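Local atomic coordinates of alpha-ketoglutarate-dependent 2,4-dichlorophenoxyacetate dioxygenase (Bradyrhizobium diazoefficiens, PDB entry 5BKE), a protein that probably acts as a 2-oxoglutarate-dependent dioxygenase that degrades aryloxyalkanoate herbicides, bound here to manganese and the cosubstrate analogue N-oxalylglycine. Residues C[141-146]-C[244-249]; C[127-132]-C[254-259]; C[194-199]-C[209-214]. All coordinates share one frame; numbering follows the deposited sequence.

Interaction 1 (C[141-146]-C[244-249]); sequences NTEFAD and VYVHKW. With OGA (N-oxalylglycine), chain O.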
loop_
_atom_site.group_PDB
_atom_site.type_symbol
_atom_site.label_atom_id
_atom_site.label_comp_id
_atom_site.label_asym_id
_atom_site.label_seq_id
_atom_site.Cartn_x
_atom_site.Cartn_y
_atom_site.Cartn_z
ATOM N N ASN C 141 33.002 31.204 9.705
ATOM C CA ASN C 141 32.490 29.848 9.463
ATOM C C ASN C 141 32.265 29.679 7.958
ATOM O O ASN C 141 31.906 30.642 7.268
ATOM C CB ASN C 141 31.150 29.611 10.179
ATOM C CG ASN C 141 31.272 29.484 11.694
ATOM O OD1 ASN C 141 32.358 29.346 12.265
ATOM N ND2 ASN C 141 30.128 29.514 12.352
ATOM N N THR C 142 32.477 28.466 7.457
ATOM C CA THR C 142 32.126 28.157 6.074
ATOM C C THR C 142 30.870 27.289 6.041
ATOM O O THR C 142 30.802 26.254 6.699
ATOM C CB THR C 142 33.302 27.527 5.299
ATOM O OG1 THR C 142 34.449 28.379 5.434
ATOM C CG2 THR C 142 32.959 27.377 3.799
ATOM N N GLU C 143 29.871 27.743 5.289
ATOM C CA GLU C 143 28.581 27.060 5.223
ATOM C C GLU C 143 28.423 26.409 3.855
ATOM O O GLU C 143 28.882 26.959 2.847
ATOM C CB GLU C 143 27.426 28.028 5.518
ATOM C CG GLU C 143 27.524 28.676 6.896
ATOM C CD GLU C 143 26.332 29.529 7.294
ATOM O OE1 GLU C 143 25.464 29.858 6.447
ATOM O OE2 GLU C 143 26.283 29.905 8.482
ATOM N N PHE C 144 27.787 25.235 3.856
ATOM C CA PHE C 144 27.545 24.421 2.674
ATOM C C PHE C 144 26.053 24.103 2.542
ATOM O O PHE C 144 25.368 23.842 3.545
ATOM C CB PHE C 144 28.362 23.129 2.751
ATOM C CG PHE C 144 29.852 23.360 2.803
ATOM C CD1 PHE C 144 30.512 23.574 4.029
ATOM C CD2 PHE C 144 30.604 23.384 1.625
ATOM C CE1 PHE C 144 31.888 23.807 4.070
ATOM C CE2 PHE C 144 31.976 23.612 1.661
ATOM C CZ PHE C 144 32.623 23.829 2.878
ATOM N N ALA C 145 25.558 24.128 1.308
ATOM C CA ALA C 145 24.168 23.812 1.028
ATOM C C ALA C 145 24.072 22.702 -0.019
ATOM O O ALA C 145 24.807 22.712 -1.019
ATOM C CB ALA C 145 23.425 25.055 0.581
ATOM N N ASP C 146 23.183 21.743 0.238
ATOM C CA ASP C 146 23.003 20.569 -0.605
ATOM C C ASP C 146 21.982 20.885 -1.685
ATOM O O ASP C 146 20.777 20.924 -1.415
ATOM C CB ASP C 146 22.564 19.358 0.236
ATOM C CG ASP C 146 22.451 18.065 -0.575
ATOM O OD1 ASP C 146 22.247 18.112 -1.815
ATOM O OD2 ASP C 146 22.554 16.982 0.045
ATOM N N VAL C 244 21.484 23.020 5.082
ATOM C CA VAL C 244 22.767 23.675 5.329
ATOM C C VAL C 244 23.587 22.968 6.396
ATOM O O VAL C 244 23.051 22.539 7.421
ATOM C CB VAL C 244 22.597 25.201 5.622
ATOM C CG1 VAL C 244 23.907 25.852 6.065
ATOM C CG2 VAL C 244 22.068 25.931 4.385
ATOM N N TYR C 245 24.882 22.827 6.125
ATOM C CA TYR C 245 25.855 22.370 7.110
ATOM C C TYR C 245 26.793 23.525 7.437
ATOM O O TYR C 245 27.363 24.158 6.527
ATOM C CB TYR C 245 26.642 21.163 6.600
ATOM C CG TYR C 245 27.938 20.908 7.343
ATOM C CD1 TYR C 245 27.946 20.332 8.620
ATOM C CD2 TYR C 245 29.174 21.253 6.769
ATOM C CE1 TYR C 245 29.145 20.117 9.309
ATOM C CE2 TYR C 245 30.371 21.028 7.439
ATOM C CZ TYR C 245 30.357 20.464 8.708
ATOM O OH TYR C 245 31.559 20.247 9.360
ATOM N N VAL C 246 26.957 23.782 8.734
ATOM C CA VAL C 246 27.828 24.855 9.201
ATOM C C VAL C 246 29.148 24.240 9.661
ATOM O O VAL C 246 29.165 23.372 10.550
ATOM C CB VAL C 246 27.170 25.702 10.315
ATOM C CG1 VAL C 246 28.114 26.797 10.790
ATOM C CG2 VAL C 246 25.860 26.314 9.826
ATOM N N HIS C 247 30.242 24.664 9.021
ATOM C CA HIS C 247 31.573 24.228 9.433
ATOM C C HIS C 247 32.252 25.277 10.300
ATOM O O HIS C 247 32.442 26.428 9.876
ATOM C CB HIS C 247 32.482 23.852 8.256
ATOM C CG HIS C 247 33.761 23.205 8.691
ATOM N ND1 HIS C 247 33.822 21.896 9.120
ATOM C CD2 HIS C 247 35.015 23.697 8.815
ATOM C CE1 HIS C 247 35.064 21.599 9.456
ATOM N NE2 HIS C 247 35.808 22.677 9.285
ATOM N N LYS C 248 32.602 24.847 11.513
ATOM C CA LYS C 248 33.380 25.615 12.466
ATOM C C LYS C 248 34.830 25.145 12.346
ATOM O O LYS C 248 35.136 23.964 12.551
ATOM C CB LYS C 248 32.846 25.374 13.876
ATOM C CG LYS C 248 33.205 26.443 14.890
ATOM C CD LYS C 248 33.307 25.850 16.298
ATOM C CE LYS C 248 33.005 26.878 17.384
ATOM N NZ LYS C 248 33.854 28.102 17.269
ATOM N N TRP C 249 35.716 26.075 12.005
ATOM C CA TRP C 249 37.101 25.736 11.643
ATOM C C TRP C 249 38.006 25.414 12.834
ATOM O O TRP C 249 38.015 26.130 13.839
ATOM C CB TRP C 249 37.712 26.868 10.814
ATOM C CG TRP C 249 37.165 26.954 9.431
ATOM C CD1 TRP C 249 36.230 27.836 8.971
ATOM C CD2 TRP C 249 37.511 26.118 8.323
ATOM N NE1 TRP C 249 35.975 27.602 7.640
ATOM C CE2 TRP C 249 36.753 26.558 7.216
ATOM C CE3 TRP C 249 38.409 25.047 8.153
ATOM C CZ2 TRP C 249 36.844 25.951 5.950
ATOM C CZ3 TRP C 249 38.514 24.449 6.890
ATOM C CH2 TRP C 249 37.731 24.904 5.806
HETATM C C1 OGA O . 36.645 29.081 -1.572
HETATM C C2 OGA O . 35.770 29.766 -0.645
HETATM C C4 OGA O . 35.421 30.464 1.687
HETATM C C5 OGA O . 36.305 30.518 2.903
HETATM O O1 OGA O . 36.160 28.749 -2.681
HETATM O O2 OGA O . 37.813 28.818 -1.210
HETATM O "O2'" OGA O . 34.779 30.334 -1.095
HETATM O O3 OGA O . 37.399 31.118 2.785
HETATM N N1 OGA O . 36.083 29.699 0.642
HETATM O O4 OGA O . 35.920 29.958 3.955
HETATM O O HOH W 1 34.870 29.056 11.990
HETATM O O HOH W 2 32.828 29.818 14.857
#
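Thr-142 keeps OG1 beside its backbone N (chi1 -53°), and Trp-249 turns its indole the same way (chi1 -72°), which brings NE1 up to that hydroxyl. The bond from Trp-249 NE1 to Thr-142 OG1 is 2.8 Å long, with the oxygen lying in the plane of the indole at its edge. Thr-142 OG1 in turn donates to carboxylate oxygen O4 of N-oxalylglycine at 2.6 Å. His-247 sits under the indole, its CD2 over the centre of one face. Separately, Tyr-245 OH and His-247 ND1 share a hydrogen bond of 2.8 Å, and His-247 NE2 bonds to Asp-253. Strands 142-146 and 244-247 are antiparallel, and the pairs Thr-142/His-247 and Phe-144/Tyr-245 are the hydrogen-bonded ones. On the same sheet face as Thr-142, Phe-144 and Tyr-245 lie side by side, CD1 of the former 3.8 Å from CD2 of the latter. Glu-143, on the other face, runs alongside Val-246, while its carboxylate forms salt bridges with Arg-265 and Arg-267. A phenylalanine in place of Trp-249 lacks the indole N-H and would probably leave the Thr-142 hydroxyl freer to turn off the ligand. With NE1 as donor and a carboxylate as acceptor, OG1 both accepts and donates, an arrangement that probably keeps its proton directed at the ligand.

Interaction 2 (C[127-132]-C[254-259]); sequences FSLLSA and LVMWDN. With OGA (N-oxalylglycine), chain O.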
loop_
_atom_site.group_PDB
_atom_site.type_symbol
_atom_site.label_atom_id
_atom_site.label_comp_id
_atom_site.label_asym_id
_atom_site.label_seq_id
_atom_site.Cartn_x
_atom_site.Cartn_y
_atom_site.Cartn_z
ATOM N N PHE C 127 36.065 19.563 -8.001
ATOM C CA PHE C 127 36.272 19.640 -6.544
ATOM C C PHE C 127 37.086 20.856 -6.150
ATOM O O PHE C 127 38.012 21.259 -6.875
ATOM C CB PHE C 127 36.981 18.391 -5.990
ATOM C CG PHE C 127 36.239 17.089 -6.208
ATOM C CD1 PHE C 127 34.863 17.055 -6.464
ATOM C CD2 PHE C 127 36.926 15.883 -6.111
ATOM C CE1 PHE C 127 34.203 15.847 -6.649
ATOM C CE2 PHE C 127 36.266 14.665 -6.288
ATOM C CZ PHE C 127 34.905 14.651 -6.567
ATOM N N SER C 128 36.741 21.425 -5.004
ATOM C CA SER C 128 37.570 22.405 -4.314
ATOM C C SER C 128 38.015 21.863 -2.959
ATOM O O SER C 128 37.219 21.250 -2.232
ATOM C CB SER C 128 36.803 23.697 -4.099
ATOM O OG SER C 128 36.403 24.284 -5.323
ATOM N N LEU C 129 39.278 22.105 -2.614
ATOM C CA LEU C 129 39.875 21.548 -1.389
ATOM C C LEU C 129 40.491 22.656 -0.538
ATOM O O LEU C 129 41.504 23.242 -0.927
ATOM C CB LEU C 129 40.932 20.496 -1.737
ATOM C CG LEU C 129 40.512 19.244 -2.507
ATOM C CD1 LEU C 129 40.361 19.454 -4.010
ATOM C CD2 LEU C 129 41.532 18.157 -2.230
ATOM N N LEU C 130 39.895 22.921 0.627
ATOM C CA LEU C 130 40.292 24.052 1.470
ATOM C C LEU C 130 41.000 23.652 2.767
ATOM O O LEU C 130 40.455 22.906 3.595
ATOM C CB LEU C 130 39.084 24.945 1.764
ATOM C CG LEU C 130 39.337 26.350 2.315
ATOM C CD1 LEU C 130 40.092 27.194 1.302
ATOM C CD2 LEU C 130 38.024 27.022 2.679
ATOM N N SER C 131 42.216 24.174 2.927
ATOM C CA SER C 131 43.068 23.893 4.077
ATOM C C SER C 131 43.189 25.126 4.974
ATOM O O SER C 131 43.413 26.238 4.488
ATOM C CB SER C 131 44.432 23.420 3.587
ATOM O OG SER C 131 45.378 23.329 4.626
ATOM N N ALA C 132 42.995 24.918 6.280
ATOM C CA ALA C 132 43.069 25.989 7.287
ATOM C C ALA C 132 44.480 26.082 7.878
ATOM O O ALA C 132 44.900 25.220 8.660
ATOM C CB ALA C 132 42.035 25.761 8.385
ATOM N N LEU C 254 40.944 20.088 6.701
ATOM C CA LEU C 254 40.745 20.167 5.255
ATOM C C LEU C 254 39.295 19.820 4.960
ATOM O O LEU C 254 38.834 18.729 5.297
ATOM C CB LEU C 254 41.707 19.261 4.465
ATOM C CG LEU C 254 41.615 19.411 2.926
ATOM C CD1 LEU C 254 42.983 19.468 2.269
ATOM C CD2 LEU C 254 40.733 18.359 2.248
ATOM N N VAL C 255 38.594 20.763 4.341
ATOM C CA VAL C 255 37.235 20.549 3.864
ATOM C C VAL C 255 37.251 20.598 2.338
ATOM O O VAL C 255 37.800 21.532 1.736
ATOM C CB VAL C 255 36.228 21.563 4.467
ATOM C CG1 VAL C 255 34.817 21.300 3.972
ATOM C CG2 VAL C 255 36.244 21.483 5.994
ATOM N N MET C 256 36.677 19.569 1.724
ATOM C CA MET C 256 36.577 19.486 0.268
ATOM C C MET C 256 35.138 19.292 -0.171
ATOM O O MET C 256 34.368 18.567 0.475
ATOM C CB MET C 256 37.503 18.413 -0.311
ATOM C CG MET C 256 37.210 16.977 0.078
ATOM S SD MET C 256 38.407 15.787 -0.582
ATOM C CE MET C 256 38.307 16.059 -2.359
ATOM N N TRP C 257 34.764 19.967 -1.251
ATOM C CA TRP C 257 33.383 19.951 -1.704
ATOM C C TRP C 257 33.253 19.734 -3.206
ATOM O O TRP C 257 34.162 20.096 -3.979
ATOM C CB TRP C 257 32.629 21.208 -1.241
ATOM C CG TRP C 257 33.195 22.519 -1.732
ATOM C CD1 TRP C 257 32.866 23.172 -2.895
ATOM C CD2 TRP C 257 34.157 23.352 -1.063
ATOM N NE1 TRP C 257 33.575 24.339 -2.997
ATOM C CE2 TRP C 257 34.372 24.484 -1.890
ATOM C CE3 TRP C 257 34.872 23.245 0.144
ATOM C CZ2 TRP C 257 35.266 25.509 -1.549
ATOM C CZ3 TRP C 257 35.760 24.268 0.491
ATOM C CH2 TRP C 257 35.952 25.381 -0.359
ATOM N N ASP C 258 32.133 19.127 -3.600
ATOM C CA ASP C 258 31.792 18.979 -4.998
ATOM C C ASP C 258 30.975 20.181 -5.434
ATOM O O ASP C 258 29.833 20.380 -4.989
ATOM C CB ASP C 258 31.050 17.664 -5.262
ATOM C CG ASP C 258 30.841 17.393 -6.748
ATOM O OD1 ASP C 258 31.270 18.209 -7.603
ATOM O OD2 ASP C 258 30.251 16.337 -7.070
ATOM N N ASN C 259 31.574 20.991 -6.313
ATOM C CA ASN C 259 30.916 22.212 -6.828
ATOM C C ASN C 259 29.695 21.890 -7.691
ATOM O O ASN C 259 28.793 22.718 -7.827
ATOM C CB ASN C 259 31.922 23.082 -7.603
ATOM C CG ASN C 259 32.917 23.775 -6.676
ATOM O OD1 ASN C 259 32.558 24.684 -5.904
ATOM N ND2 ASN C 259 34.168 23.332 -6.729
HETATM C C1 OGA O . 36.645 29.081 -1.572
HETATM C C2 OGA O . 35.770 29.766 -0.645
HETATM C C4 OGA O . 35.421 30.464 1.687
HETATM C C5 OGA O . 36.305 30.518 2.903
HETATM O O1 OGA O . 36.160 28.749 -2.681
HETATM O O2 OGA O . 37.813 28.818 -1.210
HETATM O "O2'" OGA O . 34.779 30.334 -1.095
HETATM O O3 OGA O . 37.399 31.118 2.785
HETATM N N1 OGA O . 36.083 29.699 0.642
HETATM O O4 OGA O . 35.920 29.958 3.955
#
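Ser-128 pairs with Trp-257, and Leu-130 with Val-255, as hydrogen-bonded pairs of two antiparallel strands whose directions differ by 165°, the shortest of their four bonds being Leu-130 N to Val-255 O at 2.7 Å. Trp-257 places its CG between backbone N and carbonyl carbon (chi1 60°), which lays the indole over Ser-128 and Leu-130 of the neighbouring strand. Ser-128 CB rests over one face of the ring, off-centre and 3.4 Å from Trp-257 CE2, while Leu-130 CB meets the far end of the indole at CZ3. The rim of the same ring turns to the ligand: Trp-257 CZ2 is 3.5 Å from O1 of N-oxalylglycine, in the ring plane. Leu-130 adds its two methyls, CD1 toward O2 and CD2 toward O4 and N1 of the ligand. Asn-259 ND2 donates to Ser-128 OG at 2.8 Å, nearly straight and in the amide plane, and its OD1 takes a weak bond from Trp-257 NE1. On the opposite sheet face Leu-129 and Met-256 lie side by side, and Phe-127 offers its edge to the Asp-258 carboxylate, whose oxygens are taken up by Gln-261 and Arg-260. Ser-128 OG also bonds to OD2 of the metal ligand Asp-117, and Asn-259 OD1 to the backbone N of Asp-117. Ser-128 thus probably helps orient the manganese-binding carboxylate, while Asn-259 holds the serine and the Asp-117 backbone, beside an apolar wall of indole and leucine for N-oxalylglycine.

Interaction 3 (C[194-199]-C[209-214]); sequences VLQRLV and SLYLSS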
loop_
_atom_site.group_PDB
_atom_site.type_symbol
_atom_site.label_atom_id
_atom_site.label_comp_id
_atom_site.label_asym_id
_atom_site.label_seq_id
_atom_site.Cartn_x
_atom_site.Cartn_y
_atom_site.Cartn_z
ATOM N N VAL C 194 29.148 33.596 -19.106
ATOM C CA VAL C 194 28.980 32.259 -19.678
ATOM C C VAL C 194 27.603 31.671 -19.338
ATOM O O VAL C 194 26.953 32.084 -18.363
ATOM C CB VAL C 194 30.106 31.265 -19.272
ATOM C CG1 VAL C 194 31.487 31.825 -19.596
ATOM C CG2 VAL C 194 29.999 30.862 -17.807
ATOM N N LEU C 195 27.168 30.721 -20.160
ATOM C CA LEU C 195 25.873 30.063 -19.989
ATOM C C LEU C 195 26.033 28.791 -19.176
ATOM O O LEU C 195 27.011 28.061 -19.349
ATOM C CB LEU C 195 25.217 29.754 -21.348
ATOM C CG LEU C 195 24.906 30.910 -22.327
ATOM C CD1 LEU C 195 24.259 30.381 -23.604
ATOM C CD2 LEU C 195 24.051 32.009 -21.709
ATOM N N GLN C 196 25.090 28.559 -18.260
ATOM C CA GLN C 196 25.007 27.322 -17.480
ATOM C C GLN C 196 23.549 26.968 -17.285
ATOM O O GLN C 196 22.712 27.855 -17.095
ATOM C CB GLN C 196 25.666 27.445 -16.088
ATOM C CG GLN C 196 27.103 27.972 -16.041
ATOM C CD GLN C 196 28.179 26.930 -16.343
ATOM O OE1 GLN C 196 27.894 25.763 -16.611
ATOM N NE2 GLN C 196 29.430 27.357 -16.286
ATOM N N ARG C 197 23.254 25.673 -17.321
ATOM C CA ARG C 197 21.929 25.150 -16.958
ATOM C C ARG C 197 21.605 25.487 -15.503
ATOM O O ARG C 197 22.488 25.414 -14.642
ATOM C CB ARG C 197 21.885 23.632 -17.123
ATOM C CG ARG C 197 22.006 23.116 -18.550
ATOM C CD ARG C 197 20.719 23.276 -19.349
ATOM N NE ARG C 197 19.574 22.568 -18.762
ATOM C CZ ARG C 197 19.292 21.283 -18.962
ATOM N NH1 ARG C 197 20.077 20.542 -19.726
ATOM N NH2 ARG C 197 18.225 20.736 -18.385
ATOM N N LEU C 198 20.348 25.858 -15.250
ATOM C CA LEU C 198 19.838 26.037 -13.895
ATOM C C LEU C 198 19.681 24.691 -13.198
ATOM O O LEU C 198 19.855 24.588 -11.984
ATOM C CB LEU C 198 18.505 26.797 -13.916
ATOM C CG LEU C 198 17.804 27.192 -12.604
ATOM C CD1 LEU C 198 18.707 27.990 -11.667
ATOM C CD2 LEU C 198 16.514 27.967 -12.880
ATOM N N VAL C 199 19.351 23.662 -13.974
ATOM C CA VAL C 199 19.178 22.308 -13.449
ATOM C C VAL C 199 20.226 21.397 -14.077
ATOM O O VAL C 199 20.294 21.261 -15.312
ATOM C CB VAL C 199 17.753 21.767 -13.700
ATOM C CG1 VAL C 199 17.603 20.350 -13.143
ATOM C CG2 VAL C 199 16.712 22.693 -13.082
ATOM N N SER C 209 20.104 18.561 -9.561
ATOM C CA SER C 209 20.400 19.587 -8.563
ATOM C C SER C 209 20.289 20.987 -9.142
ATOM O O SER C 209 20.462 21.204 -10.355
ATOM C CB SER C 209 21.778 19.363 -7.921
ATOM O OG SER C 209 22.804 19.404 -8.897
ATOM N N LEU C 210 19.969 21.925 -8.256
ATOM C CA LEU C 210 19.885 23.338 -8.589
ATOM C C LEU C 210 21.293 23.903 -8.742
ATOM O O LEU C 210 22.106 23.813 -7.829
ATOM C CB LEU C 210 19.113 24.092 -7.497
ATOM C CG LEU C 210 17.601 23.829 -7.373
ATOM C CD1 LEU C 210 17.020 24.398 -6.074
ATOM C CD2 LEU C 210 16.867 24.407 -8.572
ATOM N N TYR C 211 21.580 24.473 -9.907
ATOM C CA TYR C 211 22.886 25.069 -10.152
ATOM C C TYR C 211 22.785 26.542 -9.831
ATOM O O TYR C 211 22.625 27.397 -10.712
ATOM C CB TYR C 211 23.379 24.817 -11.583
ATOM C CG TYR C 211 24.854 25.142 -11.810
ATOM C CD1 TYR C 211 25.680 25.602 -10.763
ATOM C CD2 TYR C 211 25.427 24.970 -13.070
ATOM C CE1 TYR C 211 27.018 25.892 -10.974
ATOM C CE2 TYR C 211 26.767 25.251 -13.291
ATOM C CZ TYR C 211 27.559 25.706 -12.243
ATOM O OH TYR C 211 28.892 25.958 -12.476
ATOM N N LEU C 212 22.862 26.816 -8.537
ATOM C CA LEU C 212 22.729 28.164 -8.034
ATOM C C LEU C 212 24.104 28.731 -7.712
ATOM O O LEU C 212 25.047 27.975 -7.434
ATOM C CB LEU C 212 21.806 28.180 -6.814
ATOM C CG LEU C 212 20.386 27.654 -7.021
ATOM C CD1 LEU C 212 19.623 27.701 -5.704
ATOM C CD2 LEU C 212 19.637 28.429 -8.104
ATOM N N SER C 213 24.205 30.060 -7.766
ATOM C CA SER C 213 25.477 30.774 -7.598
ATOM C C SER C 213 25.278 32.278 -7.644
ATOM O O SER C 213 24.470 32.791 -8.440
ATOM C CB SER C 213 26.490 30.358 -8.682
ATOM O OG SER C 213 27.792 30.831 -8.381
ATOM N N SER C 214 26.026 32.981 -6.791
ATOM C CA SER C 214 26.080 34.456 -6.805
ATOM C C SER C 214 26.480 35.035 -8.179
ATOM O O SER C 214 26.087 36.147 -8.523
ATOM C CB SER C 214 27.047 34.962 -5.737
ATOM O OG SER C 214 28.363 34.503 -6.009
HETATM O O HOH W 3 23.056 27.845 -13.448
#
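Tyr-211 sets the CD2 and CE2 atoms of its ring against the bent side chain of Gln-196, with CE2 of the tyrosine 3.7 Å from CB of the glutamine. A bend at chi2 (-81°) brings the Gln-196 amide round to the same ring atom. There Gln-196 OE1 comes up to Tyr-211 CE2 at 3.5 Å, at the edge and near the plane of the ring, and the amide and ring planes stand 63° apart. The amide is spoken for at both ends, OE1 by the Thr-288 hydroxyl and NE2 by the carbonyl of Ser-119, so its rotation is probably well fixed. Nearer the backbone, Tyr-211 CB presses on Arg-197 O at 3.2 Å.

One direct backbone bond ties the two segments: Tyr-211 N donates to Leu-198 O at 2.7 Å, almost straight at 173°. A water bridges the next step, giving one hydrogen to Arg-197 O and the other to Tyr-211 O, and so links two carbonyl oxygens that could not bond to each other. Tyr-211 is the centre of an inverse gamma turn, closed by a weak bond from Leu-212 N to Leu-210 O, and this kink swings the chain away from the hairpin. Leu-198 still meets Leu-212, CD1 to CD2 at 3.7 Å.

The contact thus lies where the hairpin of strands 194-201 and 208-210 opens out. Strand 166-169 pairs with 194-201 on its other side and sends His-169 to the Tyr-211 ring, which Arg-200 also meets in a cation-pi contact. Helix 224-238 packs on Leu-198 and Leu-212, and helix 147-152 on Val-199 and Leu-210.

Interactions 1 and 2 belong to the two facing sheets of the double-stranded beta-helix expected of this cupin-related family, and they press together: Phe-144 CE2 is 3.3 Å from Trp-257 CE3, and Trp-249 CZ2 is 3.6 Å from Leu-130 CD2. N-oxalylglycine touches both, and Arg-275 and Arg-279 also bond to it. The Trp-257 side chain is about 4 Å from the manganese at nearest approach, that of Thr-142 about 7 Å. Interaction 3 lies in a separate four-stranded sheet, its centre about 20 Å from the centre of each of the others, and the Tyr-211 side chain is about 11 Å from the metal. In sequence it is nested within interaction 1, itself nested within interaction 2.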